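Long-range contacts in cytochrome P450 (CYP102L1) (Mycobacterium phage Adler, PDB 6N6Q), which is a haem-containing cytochrome P450 encoded by a bacteriophage and probably catalyses haem-dependent monooxygenation: residues Glu135-Trp140 against Ala434-Gln439; His438-Glu443 against Leu465-Arg470. All coordinates share one frame; numbering follows the deposited sequence.

Contact 1 of 2, residues Glu135-Trp140 against Ala434-Gln439; sequences ELIDAW and AAILHQ
Ile137 reaches out from its helix and meets three residues of 434-439 with three different carbons. Its CG1 lies 4.1 Å from Ala435 CB, while CD1, at the end of the longer branch, comes to 3.9 Å from Ile436 CG1. CG2, anti to the backbone N, points along the helix toward its C-terminal end and lies 3.7 Å from Gln439 CG, and the two side chains cross at about a right angle. In Gln439 the bend at chi2 (-63°) turns the amide toward the His438 ring, whose ND1 gives OE1 a bond of 2.6 Å, and leaves CB and CG facing Ile137.

One turn on from Ile137, Trp140 meets Ile436 at an oblique slant. The CZ3 corner of the indole approaches Ile436 CD1 at 3.5 Å, a close apolar touch at the far end of the six-membered ring. Leu136 CG lies over one face of that indole, and Trp140 NE1 bonds Glu155 OE1 on helix 152-169.

The segment axes come no closer than 10.6 Å and run at 33° to one another, and Ile137, Ile436 and Trp140 reach into the space between them. Here helix 119-145 packs against the last turns of helix 422-439; strand 440-444 adds Phe440, which touches both Ile137 and Trp140, and helix 298-311 packs on Ala434, Leu437 and His438.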
# COMPACT_ATOMS: atom_id res chain seq x y z
N GLU A 135 -17.84 8.97 7.91
CA GLU A 135 -18.86 8.13 7.29
C GLU A 135 -18.70 6.66 7.69
O GLU A 135 -19.70 5.95 7.86
CB GLU A 135 -18.80 8.28 5.77
CG GLU A 135 -19.86 7.50 5.01
CD GLU A 135 -19.88 7.85 3.53
OE1 GLU A 135 -19.76 9.05 3.21
OE2 GLU A 135 -20.00 6.93 2.70
N LEU A 136 -17.46 6.20 7.86
CA LEU A 136 -17.25 4.81 8.28
C LEU A 136 -17.61 4.62 9.75
O LEU A 136 -18.26 3.64 10.11
CB LEU A 136 -15.80 4.39 8.04
CG LEU A 136 -15.52 2.94 8.45
CD1 LEU A 136 -16.21 1.97 7.49
CD2 LEU A 136 -14.03 2.66 8.54
N ILE A 137 -17.18 5.55 10.61
CA ILE A 137 -17.50 5.46 12.03
C ILE A 137 -19.01 5.44 12.24
O ILE A 137 -19.52 4.69 13.08
CB ILE A 137 -16.83 6.61 12.80
CG1 ILE A 137 -15.31 6.54 12.67
CG2 ILE A 137 -17.24 6.59 14.27
CD1 ILE A 137 -14.71 5.26 13.20
N ASP A 138 -19.73 6.26 11.48
CA ASP A 138 -21.19 6.27 11.58
C ASP A 138 -21.78 4.91 11.21
O ASP A 138 -22.70 4.43 11.87
CB ASP A 138 -21.77 7.37 10.70
CG ASP A 138 -21.44 8.76 11.20
OD1 ASP A 138 -20.89 8.88 12.31
OD2 ASP A 138 -21.73 9.74 10.47
N ALA A 139 -21.25 4.29 10.16
CA ALA A 139 -21.72 2.96 9.78
C ALA A 139 -21.35 1.92 10.83
O ALA A 139 -22.15 1.02 11.13
CB ALA A 139 -21.15 2.56 8.42
N TRP A 140 -20.16 2.04 11.42
CA TRP A 140 -19.74 1.10 12.45
C TRP A 140 -20.48 1.30 13.76
O TRP A 140 -20.45 0.41 14.62
CB TRP A 140 -18.23 1.20 12.67
CG TRP A 140 -17.43 0.45 11.64
CD1 TRP A 140 -17.91 -0.10 10.48
CD2 TRP A 140 -16.03 0.17 11.67
NE1 TRP A 140 -16.88 -0.70 9.79
CE2 TRP A 140 -15.72 -0.55 10.50
CE3 TRP A 140 -15.00 0.46 12.57
CZ2 TRP A 140 -14.43 -0.99 10.21
CZ3 TRP A 140 -13.72 0.02 12.29
CH2 TRP A 140 -13.45 -0.69 11.11
N ALA A 434 -7.02 6.80 14.85
CA ALA A 434 -7.38 7.69 15.95
C ALA A 434 -8.89 7.74 16.15
O ALA A 434 -9.37 7.72 17.28
CB ALA A 434 -6.83 9.09 15.70
N ALA A 435 -9.65 7.79 15.05
CA ALA A 435 -11.10 7.83 15.16
C ALA A 435 -11.65 6.52 15.73
O ALA A 435 -12.57 6.54 16.55
CB ALA A 435 -11.72 8.12 13.80
N ILE A 436 -11.09 5.39 15.31
CA ILE A 436 -11.59 4.10 15.78
C ILE A 436 -11.31 3.93 17.27
O ILE A 436 -12.20 3.54 18.04
CB ILE A 436 -10.97 2.95 14.95
CG1 ILE A 436 -11.51 3.00 13.52
CG2 ILE A 436 -11.26 1.60 15.59
CD1 ILE A 436 -10.82 2.04 12.57
N LEU A 437 -10.08 4.23 17.70
CA LEU A 437 -9.74 4.10 19.11
C LEU A 437 -10.51 5.09 19.98
O LEU A 437 -10.80 4.80 21.14
CB LEU A 437 -8.23 4.31 19.31
CG LEU A 437 -7.32 3.20 18.80
CD1 LEU A 437 -5.87 3.58 19.05
CD2 LEU A 437 -7.66 1.88 19.48
N HIS A 438 -10.84 6.26 19.43
CA HIS A 438 -11.57 7.27 20.18
C HIS A 438 -13.04 6.90 20.35
O HIS A 438 -13.64 7.18 21.40
CB HIS A 438 -11.44 8.62 19.49
CG HIS A 438 -12.09 9.75 20.23
ND1 HIS A 438 -13.44 10.02 20.15
CD2 HIS A 438 -11.56 10.69 21.05
CE1 HIS A 438 -13.72 11.07 20.90
NE2 HIS A 438 -12.60 11.50 21.46
N GLN A 439 -13.64 6.26 19.34
CA GLN A 439 -15.07 5.97 19.33
C GLN A 439 -15.42 4.56 19.79
O GLN A 439 -16.48 4.36 20.38
CB GLN A 439 -15.63 6.18 17.92
CG GLN A 439 -15.48 7.59 17.40
CD GLN A 439 -16.24 8.60 18.24
OE1 GLN A 439 -15.66 9.53 18.80
NE2 GLN A 439 -17.55 8.42 18.32

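Contact 2 of 2, residues His438-Glu443 against Leu465-Arg470; sequences HQFELE and LRLRNR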
# COMPACT_ATOMS: atom_id res chain seq x y z
N HIS A 438 -10.84 6.26 19.43
CA HIS A 438 -11.57 7.27 20.18
C HIS A 438 -13.04 6.90 20.35
O HIS A 438 -13.64 7.18 21.40
CB HIS A 438 -11.44 8.62 19.49
CG HIS A 438 -12.09 9.75 20.23
ND1 HIS A 438 -13.44 10.02 20.15
CD2 HIS A 438 -11.56 10.69 21.05
CE1 HIS A 438 -13.72 11.07 20.90
NE2 HIS A 438 -12.60 11.50 21.46
N GLN A 439 -13.64 6.26 19.34
CA GLN A 439 -15.07 5.97 19.33
C GLN A 439 -15.42 4.56 19.79
O GLN A 439 -16.48 4.36 20.38
CB GLN A 439 -15.63 6.18 17.92
CG GLN A 439 -15.48 7.59 17.40
CD GLN A 439 -16.24 8.60 18.24
OE1 GLN A 439 -15.66 9.53 18.80
NE2 GLN A 439 -17.55 8.42 18.32
N PHE A 440 -14.57 3.57 19.51
CA PHE A 440 -14.88 2.18 19.79
C PHE A 440 -13.78 1.55 20.63
O PHE A 440 -12.66 2.05 20.72
CB PHE A 440 -15.06 1.37 18.51
CG PHE A 440 -16.03 1.96 17.54
CD1 PHE A 440 -17.39 1.79 17.70
CD2 PHE A 440 -15.58 2.69 16.45
CE1 PHE A 440 -18.29 2.34 16.81
CE2 PHE A 440 -16.47 3.24 15.55
CZ PHE A 440 -17.83 3.06 15.73
N GLU A 441 -14.13 0.43 21.26
CA GLU A 441 -13.16 -0.49 21.83
C GLU A 441 -13.18 -1.79 21.04
O GLU A 441 -14.23 -2.20 20.52
CB GLU A 441 -13.43 -0.75 23.32
CG GLU A 441 -14.78 -1.38 23.62
CD GLU A 441 -15.07 -1.41 25.11
OE1 GLU A 441 -14.59 -0.50 25.82
OE2 GLU A 441 -15.78 -2.33 25.56
N LEU A 442 -12.03 -2.43 20.95
CA LEU A 442 -11.82 -3.54 20.02
C LEU A 442 -11.89 -4.86 20.77
O LEU A 442 -11.14 -5.07 21.74
CB LEU A 442 -10.47 -3.39 19.32
CG LEU A 442 -10.13 -1.99 18.79
CD1 LEU A 442 -8.68 -1.93 18.32
CD2 LEU A 442 -11.06 -1.59 17.67
N GLU A 443 -12.77 -5.75 20.32
CA GLU A 443 -12.87 -7.09 20.88
C GLU A 443 -12.38 -8.10 19.85
O GLU A 443 -13.03 -8.27 18.80
CB GLU A 443 -14.31 -7.41 21.29
CG GLU A 443 -14.49 -8.80 21.88
CD GLU A 443 -15.94 -9.12 22.20
OE1 GLU A 443 -16.79 -8.22 22.08
OE2 GLU A 443 -16.23 -10.28 22.58
N LEU A 465 -13.19 -8.39 14.00
CA LEU A 465 -13.25 -7.68 15.27
C LEU A 465 -14.69 -7.30 15.57
O LEU A 465 -15.56 -7.31 14.70
CB LEU A 465 -12.37 -6.41 15.24
CG LEU A 465 -10.86 -6.58 15.11
CD1 LEU A 465 -10.18 -5.23 15.09
CD2 LEU A 465 -10.31 -7.46 16.22
N ARG A 466 -14.94 -6.98 16.84
CA ARG A 466 -16.23 -6.48 17.28
C ARG A 466 -16.02 -5.23 18.11
O ARG A 466 -15.02 -5.10 18.83
CB ARG A 466 -17.00 -7.53 18.08
CG ARG A 466 -18.46 -7.18 18.31
CD ARG A 466 -19.30 -8.42 18.54
NE ARG A 466 -18.82 -9.21 19.67
CZ ARG A 466 -19.30 -10.40 20.01
NH1 ARG A 466 -20.29 -10.93 19.30
NH2 ARG A 466 -18.80 -11.05 21.05
N LEU A 467 -16.96 -4.30 18.00
CA LEU A 467 -16.83 -2.98 18.60
C LEU A 467 -18.00 -2.69 19.52
O LEU A 467 -19.13 -3.10 19.26
CB LEU A 467 -16.75 -1.89 17.52
CG LEU A 467 -15.91 -2.20 16.29
CD1 LEU A 467 -16.36 -1.34 15.13
CD2 LEU A 467 -14.43 -1.97 16.58
N ARG A 468 -17.71 -1.96 20.59
CA ARG A 468 -18.73 -1.32 21.41
C ARG A 468 -18.41 0.17 21.47
O ARG A 468 -17.24 0.56 21.56
CB ARG A 468 -18.78 -1.89 22.83
CG ARG A 468 -18.84 -3.41 22.92
CD ARG A 468 -20.03 -3.99 22.17
NE ARG A 468 -20.40 -5.31 22.68
CZ ARG A 468 -19.71 -6.42 22.45
NH1 ARG A 468 -18.61 -6.39 21.71
NH2 ARG A 468 -20.13 -7.57 22.97
N ASN A 469 -19.44 1.00 21.40
CA ASN A 469 -19.25 2.44 21.56
C ASN A 469 -18.74 2.74 22.96
O ASN A 469 -19.27 2.23 23.95
CB ASN A 469 -20.55 3.18 21.28
CG ASN A 469 -21.01 3.04 19.85
OD1 ASN A 469 -21.82 2.17 19.53
ND2 ASN A 469 -20.49 3.89 18.97
N ARG A 470 -17.69 3.56 23.05
CA ARG A 470 -17.00 3.76 24.32
C ARG A 470 -17.85 4.51 25.34
O ARG A 470 -17.53 4.45 26.54
CB ARG A 470 -15.69 4.51 24.09
CG ARG A 470 -14.74 3.77 23.16
CD ARG A 470 -13.33 3.64 23.74
NE ARG A 470 -12.62 4.91 23.76
CZ ARG A 470 -12.37 5.61 24.86
NH1 ARG A 470 -12.77 5.16 26.04
NH2 ARG A 470 -11.71 6.76 24.79
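Glu443 and Arg466 face each other as an antiparallel hydrogen-bonded pair, and their side chains run alongside each other. Starting at Glu443 CB, the first neighbour is Arg466 O, 3.4 Å away. CG stands anti to the backbone N (chi1 180°) and the extended chain lays CD at the edge of the Arg466 guanidinium. At the tip, OE2 takes Arg466 NH2 at 3.1 Å, and OE1 takes both Arg466 NE at 3.3 Å and Arg468 NH1 at 2.6 Å. Arg466 thus grips side-on from above the carboxylate plane, whereas Arg468 meets OE1 nearly along its C-O axis. Two arginines on one carboxylate would probably favour its ionised form.

On the other face of the sheet from Glu443, Leu467 CD1 sits over one face of Phe440, 4.2 Å from the ring centroid, a CH-pi contact, and its CD2 packs on Leu442. Beyond the strands, Arg470 N bonds Gln439 O at 3.0 Å, and the Arg470 guanidinium pairs with Asp309 of helix 298-311. With 150-151 on the far side of 464-469, this makes a small three-stranded antiparallel sheet, consistent with the beta-3 sheet of the P450 fold, in which a short earlier strand joins two that follow the L helix.

From the N terminus, helix 119-145 supplies the first half of contact 1, and the chain then travels through most of the fold before helix 422-439 returns to close this loop of 293 intervening residues. Contact 2 starts on that helix's last turn, sharing His438 and Gln439, and closes a much shorter loop of 21 residues containing two short strands. The two loops therefore follow one another, overlapping only at these residues, with neither nested in the other. Their centres lie about 9 Å apart, and Trp140 CE3 packs 3.4 Å from Leu467 CD1. Together they tie helix 119-145, helix 422-439 and the small sheet of 150-151, 440-444 and 464-469 into one unit.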